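Long-range contact in centrosomal protein of 192 kDa (Homo sapiens, PDB 6FVI), which is a centrosome-specific activating scaffold for AURKA and PLK1, required for mitotic centrosome maturation and bipolar spindle assembly: residues A77-F82 and G109-F114. Residues are numbered along the deposited sequence; the frame is centred on the assembly and turned at random.
Sequences ATYAAF and GDYAQF
Phe82, Ala81 and Tyr79 pack against Tyr111 and Gln113 in a buried, largely apolar contact of the seventh PapD-like (ASH) domain, a beta-sandwich, where the loop leading into strand 82-91 lies across the beginning of strand 109-121. Phe82, flat and wholly apolar, suits the interior: its CZ lies 3.9 Å from Tyr111 CB, and its CE2 reaches the backbone of Ala112. With its CG anti to the carbonyl carbon (chi1 -58°), the ring is directed at the strand, and Phe103 and Leu135 pack on it from elsewhere in the sandwich. Replacing Phe82 by alanine would probably open a gap against Tyr111 CB and Ala112, and leave the CB of Gln113 without its packing partner across the contact. Ala81 is small enough to let the Tyr111 ring come close, its CB sitting 3.7 Å from Tyr111 CD2. Tyrosine suits both Tyr79 and Tyr111 because each ring packs while its hydroxyl serves the backbone of the loop before strand 109-121: Tyr79 OH bonds to Arg106 N, Tyr111 OH to Gly107 O. The side chains of Tyr79 and Tyr111 cross at about a right angle, with Tyr79 OH 2.9 Å from Tyr111 OH. Gln113, long and polar, passes the Phe82 side chain in the opposite direction and uses both ends of its amide: NE2 bonds to Ala61 O, while Gln113 OE1, at the Phe82 ring edge, accepts from a water 2.7 Å away that in turn accepts from Phe82 N at 3.0 Å.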
loop_
_atom_site.group_PDB
_atom_site.type_symbol
_atom_site.label_atom_id
_atom_site.label_comp_id
_atom_site.label_asym_id
_atom_site.label_seq_id
_atom_site.Cartn_x
_atom_site.Cartn_y
_atom_site.Cartn_z
ATOM N N ALA A 77 6.128 -15.846 -4.856
ATOM C CA ALA A 77 5.177 -16.331 -5.849
ATOM C C ALA A 77 5.632 -15.901 -7.239
ATOM O O ALA A 77 6.235 -14.838 -7.412
ATOM C CB ALA A 77 3.793 -15.800 -5.571
ATOM N N THR A 78 5.277 -16.705 -8.238
ATOM C CA THR A 78 5.618 -16.417 -9.639
ATOM C C THR A 78 4.442 -15.741 -10.369
ATOM O O THR A 78 4.477 -15.584 -11.581
ATOM C CB THR A 78 5.992 -17.700 -10.369
ATOM O OG1 THR A 78 4.857 -18.570 -10.317
ATOM C CG2 THR A 78 7.204 -18.350 -9.735
ATOM N N TYR A 79 3.419 -15.360 -9.624
ATOM C CA TYR A 79 2.222 -14.746 -10.163
ATOM C C TYR A 79 1.745 -13.688 -9.172
ATOM O O TYR A 79 2.162 -13.635 -8.024
ATOM C CB TYR A 79 1.137 -15.825 -10.401
ATOM C CG TYR A 79 0.679 -16.502 -9.132
ATOM C CD1 TYR A 79 1.365 -17.589 -8.594
ATOM C CD2 TYR A 79 -0.436 -16.039 -8.433
ATOM C CE1 TYR A 79 0.949 -18.182 -7.393
ATOM C CE2 TYR A 79 -0.859 -16.619 -7.259
ATOM C CZ TYR A 79 -0.176 -17.698 -6.752
ATOM O OH TYR A 79 -0.644 -18.276 -5.621
ATOM N N ALA A 80 0.825 -12.856 -9.652
ATOM C CA ALA A 80 0.261 -11.782 -8.832
ATOM C C ALA A 80 -0.887 -12.329 -8.009
ATOM O O ALA A 80 -1.998 -12.496 -8.456
ATOM C CB ALA A 80 -0.184 -10.638 -9.699
ATOM N N ALA A 81 -0.610 -12.645 -6.775
ATOM C CA ALA A 81 -1.642 -13.087 -5.845
ATOM C C ALA A 81 -2.549 -11.951 -5.391
ATOM O O ALA A 81 -3.682 -12.193 -5.006
ATOM C CB ALA A 81 -1.016 -13.759 -4.656
ATOM N N PHE A 82 -2.060 -10.730 -5.457
ATOM C CA PHE A 82 -2.852 -9.542 -5.107
ATOM C C PHE A 82 -2.952 -8.648 -6.329
ATOM O O PHE A 82 -1.943 -8.446 -7.034
ATOM C CB PHE A 82 -2.212 -8.758 -3.967
ATOM C CG PHE A 82 -2.018 -9.549 -2.693
ATOM C CD1 PHE A 82 -3.100 -9.810 -1.864
ATOM C CD2 PHE A 82 -0.782 -10.035 -2.339
ATOM C CE1 PHE A 82 -2.920 -10.512 -0.685
ATOM C CE2 PHE A 82 -0.604 -10.758 -1.173
ATOM C CZ PHE A 82 -1.673 -11.005 -0.354
ATOM N N GLY A 109 -0.986 -21.395 1.478
ATOM C CA GLY A 109 0.113 -20.629 1.898
ATOM C C GLY A 109 -0.394 -19.401 2.566
ATOM O O GLY A 109 -1.573 -19.044 2.449
ATOM N N ASP A 110 0.546 -18.735 3.232
ATOM C CA ASP A 110 0.277 -17.475 3.894
ATOM C C ASP A 110 1.063 -16.416 3.131
ATOM O O ASP A 110 2.291 -16.432 3.121
ATOM C CB ASP A 110 0.684 -17.559 5.348
ATOM C CG ASP A 110 0.200 -16.406 6.159
ATOM O OD1 ASP A 110 -0.364 -15.466 5.588
ATOM O OD2 ASP A 110 0.388 -16.454 7.392
ATOM N N TYR A 111 0.317 -15.557 2.439
ATOM C CA TYR A 111 0.844 -14.629 1.444
ATOM C C TYR A 111 0.940 -13.212 1.989
ATOM O O TYR A 111 0.054 -12.780 2.743
ATOM C CB TYR A 111 -0.136 -14.558 0.261
ATOM C CG TYR A 111 -0.285 -15.827 -0.541
ATOM C CD1 TYR A 111 -0.935 -16.952 -0.030
ATOM C CD2 TYR A 111 0.190 -15.894 -1.835
ATOM C CE1 TYR A 111 -1.096 -18.085 -0.788
ATOM C CE2 TYR A 111 0.007 -17.035 -2.604
ATOM C CZ TYR A 111 -0.631 -18.135 -2.066
ATOM O OH TYR A 111 -0.791 -19.236 -2.852
ATOM N N ALA A 112 1.932 -12.466 1.531
ATOM C CA ALA A 112 1.981 -11.053 1.852
ATOM C C ALA A 112 2.753 -10.343 0.764
ATOM O O ALA A 112 3.488 -10.949 -0.012
ATOM C CB ALA A 112 2.587 -10.813 3.226
ATOM N N GLN A 113 2.605 -9.017 0.726
ATOM C CA GLN A 113 3.292 -8.231 -0.277
ATOM C C GLN A 113 3.316 -6.774 0.164
ATOM O O GLN A 113 2.319 -6.256 0.674
ATOM C CB GLN A 113 2.604 -8.356 -1.637
ATOM C CG GLN A 113 3.426 -7.817 -2.793
ATOM C CD GLN A 113 2.747 -8.070 -4.118
ATOM O OE1 GLN A 113 1.519 -8.173 -4.202
ATOM N NE2 GLN A 113 3.548 -8.136 -5.159
ATOM N N PHE A 114 4.447 -6.118 -0.081
ATOM C CA PHE A 114 4.596 -4.700 0.162
ATOM C C PHE A 114 4.370 -3.898 -1.100
ATOM O O PHE A 114 4.837 -4.286 -2.170
ATOM C CB PHE A 114 6.003 -4.399 0.706
ATOM C CG PHE A 114 6.239 -4.945 2.090
ATOM C CD1 PHE A 114 5.653 -4.310 3.200
ATOM C CD2 PHE A 114 6.976 -6.091 2.303
ATOM C CE1 PHE A 114 5.843 -4.814 4.482
ATOM C CE2 PHE A 114 7.187 -6.562 3.581
ATOM C CZ PHE A 114 6.638 -5.930 4.668
HETATM O O HOH W 1 0.580 -9.624 -6.331
#